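Local atomic coordinates of putative NAD(P)H-flavin oxidoreductase (Streptococcus pyogenes serotype M1, PDB entry 2HAY), a protein that binds flavin mononucleotide and probably uses NAD(P)H to reduce flavin, quinone or nitro compounds. Residues L35-D40 against A160-D165; K62-E67 against H184-L189; S104-G109 against D114-R119; E124-E129 against F141-K146. All coordinates share one frame; numbering follows the deposited sequence. Where two conformers were deposited one is given.

In the fold
The four contacts spread over one nitroreductase-type subunit, and all reach the second subunit. Interactions 3 and 4 are neighbours: both use helix 116-130, their centres are 18 Å apart and their nearest atoms about 5 Å. Each comes close to a bound flavin, with the side chain of Arg108 about 4 Å from it and that of Phe126 about 6 Å. Helix 137-162 joins interaction 4 to interaction 1, whose centre is 30 Å away across the middle of the chain. There the side chain of Ile164 is about 9 Å from that of Arg19, an FMN-binding residue. Interaction 2 lies away from the flavin-binding residues, its nearest atoms about 8 Å from interaction 4.

Interaction 1 (L35-D40 against A160-D165); sequences LALILD and ALLGID
Leu37 opens the contact from helix 32-43 by bringing CD2 to within 4.3 Å of Leu162 CD1, a methyl group just before Gly163. A chi1 of -173° swings its isobutyl group clear of its own helix and toward the partner. One residue on, Ile38 meets the same leucine methyl from a second direction, with Ile38 CG1 4.3 Å from Leu162 CD1. Leu162 thus serves two consecutive residues of the opposing helix. Ile38 then continues past it: the CG1 branch is extended to CD1, which meets Ile164 CD1 tip to tip at 3.8 Å. Branched aliphatic chains suit this buried place, since no hydrogen bond crosses between the segments and the contact rests on aliphatic packing. The second segment can present both Leu162 and Ile164 because the chain turns at Gly163, where a positive phi (82°) and two bonds back into the last turn make a Schellman motif, one of them Gly163 N to Ala160 O at 2.9 Å. Glycine fits this conformation readily. Around this join, Ile38 also rests on Met155 and Ala159 of helix 137-162, and Leu37 on Thr158. Leu37 reaches His9 of the second subunit as well. Leu39, which takes no part in the contact, packs helix 32-43 on Ile86 of strand 84-91.

Interaction 2 (K62-E67 against H184-L189); sequences KPIKEE and HNVIDL
His184 is held by Glu67 at its edge and by Ile64 over one face. The imidazole NE2 donates to Glu67 OE1 at 3.0 Å with an N-H...O angle of 153°; the acceptor lies near the ring plane, and the nitrogen approaches on the syn side of the carboxylate, somewhat out of its plane. Carboxylate and ring planes stand 81° apart, nearly perpendicular. Over the face, Ile64 CG1 stands 3.8 Å from the centroid of the His184 ring, almost straight above it, in a CH-pi contact. Ile64 CD1 goes on to within 3.7 Å of His184 CG, and it also touches Val186 CG2 at 4.2 Å. Isoleucine suits this place because one extended branch can cover the ring and still reach the valine beyond it. Glu67 runs out as an extended chain, with chi1 at -157°, and a glutamate is long enough to bring its carboxylate from the helix to the ring edge. The loop is placed by a Schellman motif that closes helix 174-183: Asn185 takes the positive phi, with its N bonded to Ala182 O and Val186 N to Leu181 O. This turn sets the histidine and valine toward helix 62-68. Further out, the second oxygen, Glu67 OE2, makes a salt bridge with Lys183, so the carboxylate is gripped from both oxygens, by His184 and by Lys183. Ile64 also packs on Leu59 of strand 54-59, and both Ile64 and Val186 meet Val223 of the second subunit.

Interaction 3 (S104-G109 against D114-R119); sequences SLLRRG and DGLNSR. With SO4 (sulfate ion), chain G.
Leu105 and Leu116 mark the closest backbone approach, their CA atoms 6.8 Å apart, between the helices that flank a short connection, the first of which closes in a Schellman motif with Gly109 N bonded to Leu106 O at 2.8 Å, Ile110 N to Leu105 O, and a positive phi that suits glycine at Gly109. Between the helices Leu116 CD1 is wedged against Leu105 CB at 3.9 Å and, less closely, against Leu106 CD2 at 4.3 Å. Leu105 has a second task, since its CD2 lies 3.8 Å from Arg119 CD and so covers the aliphatic part of that arginine. Beyond the leucines two charged ends gather at a bound sulfate, probably from the crystallisation liquor. Arg108 turns at chi3 (43°) and gives a weak hydrogen bond from NH2 to sulfate O4, while Arg119 NH2 lies 2.9 Å from sulfate O1. Arg108 NH1 and Arg119 NH2 come within 3.1 Å, two donors not bonded to each other, and the guanidinium planes stand 85° apart. Arg119 NH2 also makes a weak bond to Tyr123 OH, and Arg108 packs on the same tyrosine. With Arg119 also packing on Arg23 of the second subunit, an FMN-binding residue, and Arg108 close to a bound flavin, the apolar contact beneath carries a basic site that would attract an anion such as the sulfate found here.

Interaction 4 (E124-E129 against F141-K146); sequences ESFQKE and FDWTAK
The Phe126 ring turns its edge to Trp143: CE1 of Phe126 lies 3.9 Å from Trp143 CZ2, which sits near the plane of the phenyl ring. The indole is approached obliquely, and the two side chains cross at a slant. Farther along the six-membered ring of the indole, Gln127 NE2 comes within 3.7 Å of Trp143 CZ3. The amide plane stands 86° from that of the indole, so the two flat groups are nearly perpendicular. In Phe126 and Trp143 alike, CG lies anti to the backbone N (chi1 172° and 174°), and each ring extends away from its own helix toward the other. Large aromatic residues suit the spacing, since the nearest CA atoms, of Gln127 and Trp143, are 10.1 Å apart. No hydrogen bond crosses between the segments, yet the polar ends have partners beyond them. Gln127 NE2 gives its bond to Ala94 O, and OE1 takes a weak one from Tyr96 N, which would favour this rotation of the amide. Trp143 NE1 bonds to Glu170 OE2 of the second subunit, an FMN-binding residue against which Phe126 also packs. On helix 137-162, Asp142 and Lys146 form reciprocal salt bridges with Lys146 and Asp142 of the second subunit. Such a long helix paired across the subunit boundary, with flavin sites close by, is characteristic of the nitroreductase-fold dimer.

Interaction 1 (L35-D40 against A160-D165)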
loop_
_atom_site.group_PDB
_atom_site.type_symbol
_atom_site.label_atom_id
_atom_site.label_comp_id
_atom_site.label_asym_id
_atom_site.label_seq_id
_atom_site.Cartn_x
_atom_site.Cartn_y
_atom_site.Cartn_z
ATOM N N LEU B 35 -9.436 16.231 -8.186
ATOM C CA LEU B 35 -8.094 16.150 -7.636
ATOM C C LEU B 35 -8.104 16.285 -6.099
ATOM O O LEU B 35 -7.422 15.545 -5.405
ATOM C CB LEU B 35 -7.164 17.202 -8.295
ATOM C CG LEU B 35 -5.690 17.155 -7.865
ATOM C CD1 LEU B 35 -5.005 15.935 -8.510
ATOM C CD2 LEU B 35 -4.933 18.474 -8.203
ATOM N N ALA B 36 -8.878 17.242 -5.587
ATOM C CA ALA B 36 -9.003 17.441 -4.153
ATOM C C ALA B 36 -9.511 16.175 -3.421
ATOM O O ALA B 36 -8.957 15.783 -2.393
ATOM C CB ALA B 36 -9.891 18.645 -3.858
ATOM N N LEU B 37 -10.549 15.536 -3.950
ATOM C CA LEU B 37 -11.062 14.293 -3.377
ATOM C C LEU B 37 -10.013 13.194 -3.394
ATOM O O LEU B 37 -9.867 12.490 -2.401
ATOM C CB LEU B 37 -12.330 13.828 -4.085
ATOM C CG LEU B 37 -13.071 12.627 -3.491
ATOM C CD1 LEU B 37 -13.467 12.862 -2.031
ATOM C CD2 LEU B 37 -14.320 12.389 -4.340
ATOM N N ILE B 38 -9.279 13.067 -4.490
ATOM C CA ILE B 38 -8.224 12.067 -4.592
ATOM C C ILE B 38 -7.120 12.283 -3.541
ATOM O O ILE B 38 -6.648 11.324 -2.906
ATOM C CB ILE B 38 -7.609 12.015 -6.034
ATOM C CG1 ILE B 38 -8.617 11.433 -7.048
ATOM C CG2 ILE B 38 -6.294 11.176 -6.043
ATOM C CD1 ILE B 38 -8.222 11.671 -8.558
ATOM N N LEU B 39 -6.742 13.547 -3.342
ATOM C CA LEU B 39 -5.740 13.893 -2.361
ATOM C C LEU B 39 -6.254 13.701 -0.927
ATOM O O LEU B 39 -5.498 13.316 -0.039
ATOM C CB LEU B 39 -5.246 15.317 -2.590
ATOM C CG LEU B 39 -4.298 15.503 -3.769
ATOM C CD1 LEU B 39 -4.138 17.001 -3.988
ATOM C CD2 LEU B 39 -2.950 14.857 -3.457
ATOM N N ASP B 40 -7.538 13.979 -0.712
ATOM C CA ASP B 40 -8.211 13.699 0.565
ATOM C C ASP B 40 -8.165 12.208 0.892
ATOM O O ASP B 40 -8.016 11.853 2.050
ATOM C CB ASP B 40 -9.651 14.155 0.511
ATOM C CG ASP B 40 -9.830 15.600 0.982
ATOM O OD1 ASP B 40 -10.986 16.055 0.992
ATOM O OD2 ASP B 40 -8.838 16.280 1.347
ATOM N N ALA B 160 -10.628 5.717 -9.803
ATOM C CA ALA B 160 -11.375 4.760 -10.603
ATOM C C ALA B 160 -12.891 4.992 -10.505
ATOM O O ALA B 160 -13.574 4.996 -11.517
ATOM C CB ALA B 160 -11.023 3.340 -10.206
ATOM N N LEU B 161 -13.382 5.220 -9.285
ATOM C CA LEU B 161 -14.788 5.532 -9.005
ATOM C C LEU B 161 -15.242 6.833 -9.678
ATOM O O LEU B 161 -16.423 7.014 -9.994
ATOM C CB LEU B 161 -15.027 5.603 -7.494
ATOM C CG LEU B 161 -15.008 4.268 -6.767
ATOM C CD1 LEU B 161 -14.704 4.464 -5.267
ATOM C CD2 LEU B 161 -16.309 3.451 -6.944
ATOM N N LEU B 162 -14.273 7.706 -9.925
ATOM C CA LEU B 162 -14.494 8.963 -10.589
ATOM C C LEU B 162 -14.348 8.855 -12.118
ATOM O O LEU B 162 -14.668 9.793 -12.838
ATOM C CB LEU B 162 -13.516 9.991 -10.012
ATOM C CG LEU B 162 -13.844 10.517 -8.605
ATOM C CD1 LEU B 162 -12.744 11.493 -8.187
ATOM C CD2 LEU B 162 -15.248 11.198 -8.552
ATOM N N GLY B 163 -13.889 7.711 -12.611
ATOM C CA GLY B 163 -13.624 7.547 -14.048
ATOM C C GLY B 163 -12.283 8.089 -14.487
ATOM O O GLY B 163 -12.032 8.243 -15.669
ATOM N N ILE B 164 -11.410 8.369 -13.516
ATOM C CA ILE B 164 -10.099 8.928 -13.773
ATOM C C ILE B 164 -9.115 7.759 -13.857
ATOM O O ILE B 164 -9.076 6.904 -12.974
ATOM C CB ILE B 164 -9.707 9.951 -12.668
ATOM C CG1 ILE B 164 -10.627 11.175 -12.752
ATOM C CG2 ILE B 164 -8.213 10.327 -12.743
ATOM C CD1 ILE B 164 -10.509 12.107 -11.552
ATOM N N ASP B 165 -8.375 7.722 -14.960
ATOM C CA ASP B 165 -7.314 6.769 -15.152
ATOM C C ASP B 165 -6.018 7.139 -14.408
ATOM O O ASP B 165 -5.711 8.304 -14.134
ATOM C CB ASP B 165 -7.037 6.579 -16.629
ATOM C CG ASP B 165 -8.119 5.777 -17.298
ATOM O OD1 ASP B 165 -8.334 4.619 -16.876
ATOM O OD2 ASP B 165 -8.786 6.317 -18.187
#

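Interaction 2 (K62-E67 against H184-L189)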
loop_
_atom_site.group_PDB
_atom_site.type_symbol
_atom_site.label_atom_id
_atom_site.label_comp_id
_atom_site.label_asym_id
_atom_site.label_seq_id
_atom_site.Cartn_x
_atom_site.Cartn_y
_atom_site.Cartn_z
ATOM N N LYS B 62 6.526 21.778 -15.354
ATOM C CA LYS B 62 6.953 21.075 -16.584
ATOM C C LYS B 62 8.479 20.887 -16.690
ATOM O O LYS B 62 8.934 19.793 -17.020
ATOM C CB LYS B 62 6.338 21.691 -17.852
ATOM C CG LYS B 62 4.822 21.471 -17.921
ATOM C CD LYS B 62 4.231 21.784 -19.299
ATOM C CE LYS B 62 2.716 21.829 -19.242
ATOM N NZ LYS B 62 2.100 20.480 -19.024
ATOM N N PRO B 63 9.275 21.937 -16.407
ATOM C CA PRO B 63 10.733 21.728 -16.375
ATOM C C PRO B 63 11.210 20.557 -15.497
ATOM O O PRO B 63 12.123 19.819 -15.899
ATOM C CB PRO B 63 11.248 23.063 -15.847
ATOM C CG PRO B 63 10.231 24.062 -16.394
ATOM C CD PRO B 63 8.930 23.357 -16.179
ATOM N N ILE B 64 10.593 20.377 -14.323
ATOM C CA ILE B 64 11.022 19.341 -13.386
ATOM C C ILE B 64 10.647 17.973 -13.944
ATOM O O ILE B 64 11.466 17.047 -13.907
ATOM C CB ILE B 64 10.515 19.582 -11.944
ATOM C CG1 ILE B 64 11.217 20.812 -11.365
ATOM C CG2 ILE B 64 10.818 18.376 -11.057
ATOM C CD1 ILE B 64 10.631 21.356 -10.095
ATOM N N LYS B 65 9.442 17.872 -14.510
ATOM C CA LYS B 65 9.038 16.676 -15.249
ATOM C C LYS B 65 10.042 16.321 -16.371
ATOM O O LYS B 65 10.449 15.149 -16.488
ATOM C CB LYS B 65 7.630 16.828 -15.822
ATOM C CG LYS B 65 6.536 16.956 -14.789
ATOM C CD LYS B 65 5.231 16.430 -15.338
ATOM C CE LYS B 65 4.073 17.140 -14.731
ATOM N NZ LYS B 65 3.930 18.450 -15.393
ATOM N N GLU B 66 10.435 17.326 -17.158
ATOM C CA GLU B 66 11.388 17.159 -18.260
ATOM C C GLU B 66 12.749 16.626 -17.767
ATOM O O GLU B 66 13.343 15.743 -18.388
ATOM C CB GLU B 66 11.550 18.477 -19.058
ATOM C CG GLU B 66 10.312 18.902 -19.916
ATOM C CD GLU B 66 10.402 20.324 -20.530
ATOM O OE1 GLU B 66 11.506 20.918 -20.612
ATOM O OE2 GLU B 66 9.345 20.859 -20.952
ATOM N N GLU B 67 13.221 17.156 -16.642
ATOM C CA GLU B 67 14.445 16.689 -15.992
ATOM C C GLU B 67 14.376 15.263 -15.432
ATOM O O GLU B 67 15.363 14.537 -15.472
ATOM C CB GLU B 67 14.851 17.658 -14.894
ATOM C CG GLU B 67 16.298 17.595 -14.565
ATOM C CD GLU B 67 16.751 18.735 -13.652
ATOM O OE1 GLU B 67 15.961 19.687 -13.416
ATOM O OE2 GLU B 67 17.910 18.650 -13.180
ATOM N N HIS B 184 15.692 21.102 -6.643
ATOM C CA HIS B 184 14.629 22.095 -6.782
ATOM C C HIS B 184 13.893 22.464 -5.481
ATOM O O HIS B 184 12.889 23.165 -5.531
ATOM C CB HIS B 184 13.643 21.681 -7.884
ATOM C CG HIS B 184 14.213 21.788 -9.261
ATOM N ND1 HIS B 184 14.137 22.939 -10.012
ATOM C CD2 HIS B 184 14.878 20.889 -10.021
ATOM C CE1 HIS B 184 14.724 22.741 -11.180
ATOM N NE2 HIS B 184 15.190 21.507 -11.208
ATOM N N ASN B 185 14.401 22.013 -4.335
ATOM C CA ASN B 185 13.755 22.263 -3.036
ATOM C C ASN B 185 12.352 21.670 -2.946
ATOM O O ASN B 185 11.479 22.242 -2.292
ATOM C CB ASN B 185 13.683 23.773 -2.713
ATOM C CG ASN B 185 15.031 24.369 -2.307
ATOM O OD1 ASN B 185 15.932 23.672 -1.822
ATOM N ND2 ASN B 185 15.157 25.680 -2.468
ATOM N N VAL B 186 12.124 20.550 -3.630
ATOM C CA VAL B 186 10.824 19.887 -3.586
ATOM C C VAL B 186 10.778 19.000 -2.329
ATOM O O VAL B 186 9.745 18.884 -1.656
ATOM C CB VAL B 186 10.517 19.102 -4.897
ATOM C CG1 VAL B 186 9.167 18.365 -4.813
ATOM C CG2 VAL B 186 10.487 20.052 -6.091
ATOM N N ILE B 187 11.922 18.401 -2.008
ATOM C CA ILE B 187 12.057 17.587 -0.816
ATOM C C ILE B 187 13.293 18.013 -0.045
ATOM O O ILE B 187 14.192 18.664 -0.592
ATOM C CB ILE B 187 12.127 16.069 -1.135
ATOM C CG1 ILE B 187 13.387 15.707 -1.924
ATOM C CG2 ILE B 187 10.844 15.573 -1.828
ATOM C CD1 ILE B 187 13.611 14.220 -2.051
ATOM N N ASP B 188 13.319 17.692 1.248
ATOM C CA ASP B 188 14.569 17.756 2.009
ATOM C C ASP B 188 15.147 16.332 2.072
ATOM O O ASP B 188 14.688 15.520 2.861
ATOM C CB ASP B 188 14.334 18.322 3.411
ATOM C CG ASP B 188 15.604 18.333 4.263
ATOM O OD1 ASP B 188 16.696 17.975 3.766
ATOM O OD2 ASP B 188 15.517 18.707 5.448
ATOM N N LEU B 189 16.144 16.050 1.235
ATOM C CA LEU B 189 16.723 14.708 1.114
ATOM C C LEU B 189 17.287 14.124 2.422
ATOM O O LEU B 189 17.437 12.903 2.575
ATOM C CB LEU B 189 17.822 14.687 0.053
ATOM C CG LEU B 189 17.730 13.646 -1.077
ATOM C CD1 LEU B 189 19.111 13.337 -1.687
ATOM C CD2 LEU B 189 16.949 12.349 -0.678
#

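Interaction 3 (S104-G109 against D114-R119)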
loop_
_atom_site.group_PDB
_atom_site.type_symbol
_atom_site.label_atom_id
_atom_site.label_comp_id
_atom_site.label_asym_id
_atom_site.label_seq_id
_atom_site.Cartn_x
_atom_site.Cartn_y
_atom_site.Cartn_z
ATOM N N SER B 104 3.412 12.311 16.731
ATOM C CA SER B 104 2.260 11.528 16.304
ATOM C C SER B 104 1.417 11.125 17.527
ATOM O O SER B 104 0.211 10.913 17.426
ATOM C CB SER B 104 2.700 10.311 15.467
ATOM O OG SER B 104 3.384 9.337 16.242
ATOM N N LEU B 105 2.076 11.048 18.677
ATOM C CA LEU B 105 1.419 10.796 19.937
ATOM C C LEU B 105 0.810 12.084 20.482
ATOM O O LEU B 105 -0.346 12.097 20.887
ATOM C CB LEU B 105 2.409 10.158 20.928
ATOM C CG LEU B 105 2.851 8.735 20.553
ATOM C CD1 LEU B 105 4.109 8.323 21.300
ATOM C CD2 LEU B 105 1.727 7.730 20.812
ATOM N N LEU B 106 1.582 13.169 20.475
ATOM C CA LEU B 106 1.089 14.477 20.898
ATOM C C LEU B 106 -0.156 14.925 20.132
ATOM O O LEU B 106 -1.094 15.427 20.741
ATOM C CB LEU B 106 2.185 15.531 20.796
ATOM C CG LEU B 106 3.454 15.270 21.625
ATOM C CD1 LEU B 106 4.596 16.206 21.217
ATOM C CD2 LEU B 106 3.186 15.363 23.141
ATOM N N ARG B 107 -0.148 14.729 18.812
ATOM C CA ARG B 107 -1.278 15.003 17.923
ATOM C C ARG B 107 -2.566 14.399 18.425
ATOM O O ARG B 107 -3.636 14.958 18.219
ATOM C CB ARG B 107 -1.034 14.412 16.517
ATOM C CG ARG B 107 -0.298 15.306 15.564
ATOM C CD ARG B 107 -0.669 15.039 14.094
ATOM N NE ARG B 107 -0.274 13.724 13.580
ATOM C CZ ARG B 107 0.981 13.334 13.346
ATOM N NH1 ARG B 107 2.010 14.140 13.633
ATOM N NH2 ARG B 107 1.218 12.111 12.865
ATOM N N ARG B 108 -2.441 13.227 19.034
ATOM C CA ARG B 108 -3.556 12.458 19.560
ATOM C C ARG B 108 -3.797 12.729 21.053
ATOM O O ARG B 108 -4.584 12.042 21.698
ATOM C CB ARG B 108 -3.301 10.973 19.314
ATOM C CG ARG B 108 -3.283 10.593 17.832
ATOM C CD ARG B 108 -2.647 9.239 17.617
ATOM N NE ARG B 108 -3.116 8.284 18.611
ATOM C CZ ARG B 108 -2.720 7.014 18.702
ATOM N NH1 ARG B 108 -3.230 6.237 19.666
ATOM N NH2 ARG B 108 -1.825 6.522 17.837
ATOM N N GLY B 109 -3.125 13.735 21.599
ATOM C CA GLY B 109 -3.317 14.112 23.001
ATOM C C GLY B 109 -2.639 13.204 24.022
ATOM O O GLY B 109 -2.966 13.246 25.215
ATOM N N ASP B 114 3.570 8.767 31.496
ATOM C CA ASP B 114 3.689 7.369 31.117
ATOM C C ASP B 114 2.458 6.853 30.413
ATOM O O ASP B 114 2.139 5.667 30.485
ATOM C CB ASP B 114 4.024 6.513 32.343
ATOM C CG ASP B 114 5.263 7.009 33.071
ATOM O OD1 ASP B 114 6.184 7.524 32.386
ATOM O OD2 ASP B 114 5.311 6.891 34.321
ATOM N N GLY B 115 1.748 7.769 29.765
ATOM C CA GLY B 115 0.896 7.424 28.627
ATOM C C GLY B 115 1.780 7.517 27.395
ATOM O O GLY B 115 1.843 6.592 26.593
ATOM N N LEU B 116 2.480 8.641 27.275
ATOM C CA LEU B 116 3.420 8.887 26.192
ATOM C C LEU B 116 4.605 7.926 26.241
ATOM O O LEU B 116 4.894 7.236 25.267
ATOM C CB LEU B 116 3.925 10.323 26.285
ATOM C CG LEU B 116 5.000 10.799 25.311
ATOM C CD1 LEU B 116 4.355 11.372 24.058
ATOM C CD2 LEU B 116 5.867 11.849 25.995
ATOM N N ASN B 117 5.280 7.899 27.388
ATOM C CA ASN B 117 6.466 7.071 27.609
ATOM C C ASN B 117 6.191 5.582 27.488
ATOM O O ASN B 117 7.006 4.838 26.917
ATOM C CB ASN B 117 7.098 7.387 28.967
ATOM C CG ASN B 117 7.698 8.784 29.020
ATOM O OD1 ASN B 117 7.375 9.567 29.916
ATOM N ND2 ASN B 117 8.567 9.111 28.050
ATOM N N SER B 118 5.041 5.153 28.012
ATOM C CA SER B 118 4.621 3.767 27.872
ATOM C C SER B 118 4.387 3.370 26.405
ATOM O O SER B 118 4.718 2.248 26.017
ATOM C CB SER B 118 3.373 3.477 28.697
ATOM O OG SER B 118 2.201 3.675 27.920
ATOM N N ARG B 119 3.794 4.265 25.605
ATOM C CA ARG B 119 3.662 3.983 24.171
ATOM C C ARG B 119 5.026 3.930 23.502
ATOM O O ARG B 119 5.289 3.029 22.713
ATOM C CB ARG B 119 2.700 4.940 23.457
ATOM C CG ARG B 119 1.333 4.301 23.207
ATOM C CD ARG B 119 0.207 5.315 23.391
ATOM N NE ARG B 119 -1.147 4.740 23.337
ATOM C CZ ARG B 119 -1.760 4.357 22.217
ATOM N NH1 ARG B 119 -3.000 3.863 22.261
ATOM N NH2 ARG B 119 -1.133 4.455 21.045
HETATM S S SO4 G . -1.419 1.844 18.310
HETATM O O1 SO4 G . -0.471 2.136 19.434
HETATM O O2 SO4 G . -0.658 0.914 17.367
HETATM O O3 SO4 G . -2.728 1.149 18.903
HETATM O O4 SO4 G . -1.823 3.183 17.530
#

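Interaction 4 (E124-E129 against F141-K146)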
loop_
_atom_site.group_PDB
_atom_site.type_symbol
_atom_site.label_atom_id
_atom_site.label_comp_id
_atom_site.label_asym_id
_atom_site.label_seq_id
_atom_site.Cartn_x
_atom_site.Cartn_y
_atom_site.Cartn_z
ATOM N N GLU B 124 9.272 1.066 20.762
ATOM C CA GLU B 124 10.655 0.601 20.839
ATOM C C GLU B 124 10.774 -0.906 20.571
ATOM O O GLU B 124 11.539 -1.323 19.711
ATOM C CB GLU B 124 11.312 0.959 22.186
ATOM C CG GLU B 124 12.767 0.461 22.274
ATOM C CD GLU B 124 13.512 0.931 23.506
ATOM O OE1 GLU B 124 12.929 1.712 24.295
ATOM O OE2 GLU B 124 14.690 0.517 23.696
ATOM N N SER B 125 10.029 -1.723 21.317
ATOM C CA SER B 125 10.095 -3.170 21.098
ATOM C C SER B 125 9.552 -3.531 19.733
ATOM O O SER B 125 10.038 -4.472 19.114
ATOM C CB SER B 125 9.394 -3.976 22.201
ATOM O OG SER B 125 8.027 -3.631 22.288
ATOM N N PHE B 126 8.559 -2.775 19.271
ATOM C CA PHE B 126 8.009 -2.949 17.930
ATOM C C PHE B 126 9.097 -2.793 16.855
ATOM O O PHE B 126 9.200 -3.624 15.955
ATOM C CB PHE B 126 6.859 -1.970 17.679
ATOM C CG PHE B 126 6.352 -1.962 16.252
ATOM C CD1 PHE B 126 6.495 -0.824 15.447
ATOM C CD2 PHE B 126 5.708 -3.093 15.713
ATOM C CE1 PHE B 126 6.000 -0.817 14.116
ATOM C CE2 PHE B 126 5.223 -3.108 14.403
ATOM C CZ PHE B 126 5.358 -1.982 13.599
ATOM N N GLN B 127 9.914 -1.746 16.949
ATOM C CA GLN B 127 10.986 -1.535 15.960
ATOM C C GLN B 127 12.213 -2.424 16.157
ATOM O O GLN B 127 12.874 -2.782 15.195
ATOM C CB GLN B 127 11.408 -0.066 15.921
ATOM C CG GLN B 127 10.306 0.883 15.390
ATOM C CD GLN B 127 10.851 2.253 15.024
ATOM O OE1 GLN B 127 11.945 2.625 15.444
ATOM N NE2 GLN B 127 10.098 3.002 14.233
ATOM N N LYS B 128 12.524 -2.776 17.399
ATOM C CA LYS B 128 13.708 -3.574 17.688
ATOM C C LYS B 128 13.446 -5.074 17.532
ATOM O O LYS B 128 14.294 -5.796 17.008
ATOM C CB LYS B 128 14.234 -3.300 19.102
ATOM C CG LYS B 128 14.828 -1.931 19.305
ATOM C CD LYS B 128 15.564 -1.817 20.638
ATOM C CE LYS B 128 16.439 -0.557 20.610
ATOM N NZ LYS B 128 16.758 -0.068 21.973
ATOM N N GLU B 129 12.259 -5.519 17.942
ATOM C CA GLU B 129 11.971 -6.950 18.047
ATOM C C GLU B 129 10.931 -7.475 17.043
ATOM O O GLU B 129 11.188 -8.468 16.368
ATOM C CB GLU B 129 11.625 -7.310 19.498
ATOM C CG GLU B 129 12.817 -7.072 20.456
ATOM C CD GLU B 129 12.417 -6.411 21.763
ATOM O OE1 GLU B 129 11.521 -6.967 22.447
ATOM O OE2 GLU B 129 13.008 -5.342 22.100
ATOM N N PHE B 141 13.033 3.521 6.426
ATOM C CA PHE B 141 12.517 4.256 5.292
ATOM C C PHE B 141 11.532 3.401 4.530
ATOM O O PHE B 141 10.456 3.885 4.125
ATOM C CB PHE B 141 13.639 4.754 4.350
ATOM C CG PHE B 141 13.094 5.389 3.110
ATOM C CD1 PHE B 141 12.531 6.679 3.169
ATOM C CD2 PHE B 141 13.032 4.670 1.913
ATOM C CE1 PHE B 141 11.954 7.247 2.077
ATOM C CE2 PHE B 141 12.448 5.249 0.771
ATOM C CZ PHE B 141 11.917 6.551 0.855
ATOM N N ASP B 142 11.901 2.136 4.295
ATOM C CA ASP B 142 11.040 1.225 3.540
ATOM C C ASP B 142 9.735 1.004 4.313
ATOM O O ASP B 142 8.669 0.882 3.716
ATOM C CB ASP B 142 11.773 -0.078 3.206
ATOM C CG ASP B 142 12.643 0.040 1.948
ATOM O OD1 ASP B 142 12.356 0.890 1.078
ATOM O OD2 ASP B 142 13.602 -0.739 1.788
ATOM N N TRP B 143 9.807 1.051 5.644
ATOM C CA TRP B 143 8.607 0.996 6.447
ATOM C C TRP B 143 7.658 2.182 6.274
ATOM O O TRP B 143 6.442 1.986 6.102
ATOM C CB TRP B 143 8.978 0.802 7.907
ATOM C CG TRP B 143 7.833 0.861 8.850
ATOM C CD1 TRP B 143 6.781 -0.018 8.936
ATOM C CD2 TRP B 143 7.618 1.851 9.869
ATOM N NE1 TRP B 143 5.941 0.347 9.966
ATOM C CE2 TRP B 143 6.422 1.491 10.553
ATOM C CE3 TRP B 143 8.329 2.989 10.285
ATOM C CZ2 TRP B 143 5.902 2.249 11.628
ATOM C CZ3 TRP B 143 7.818 3.741 11.355
ATOM C CH2 TRP B 143 6.606 3.362 12.013
ATOM N N THR B 144 8.169 3.411 6.312
ATOM C CA THR B 144 7.294 4.542 5.993
ATOM C C THR B 144 6.835 4.542 4.537
ATOM O O THR B 144 5.670 4.914 4.237
ATOM C CB THR B 144 7.915 5.915 6.366
ATOM O OG1 THR B 144 9.157 6.067 5.665
ATOM C CG2 THR B 144 8.183 5.969 7.856
ATOM N N ALA B 145 7.745 4.147 3.631
ATOM C CA ALA B 145 7.395 4.010 2.217
ATOM C C ALA B 145 6.220 3.025 2.035
ATOM O O ALA B 145 5.298 3.300 1.233
ATOM C CB ALA B 145 8.606 3.626 1.366
ATOM N N LYS B 146 6.200 1.931 2.810
ATOM C CA LYS B 146 5.066 0.976 2.762
ATOM C C LYS B 146 3.748 1.654 3.034
ATOM O O LYS B 146 2.752 1.363 2.349
ATOM C CB LYS B 146 5.212 -0.161 3.756
ATOM C CG LYS B 146 6.268 -1.195 3.403
ATOM C CD LYS B 146 6.465 -2.185 4.520
ATOM C CE LYS B 146 7.612 -3.108 4.188
ATOM N NZ LYS B 146 7.881 -4.069 5.302
#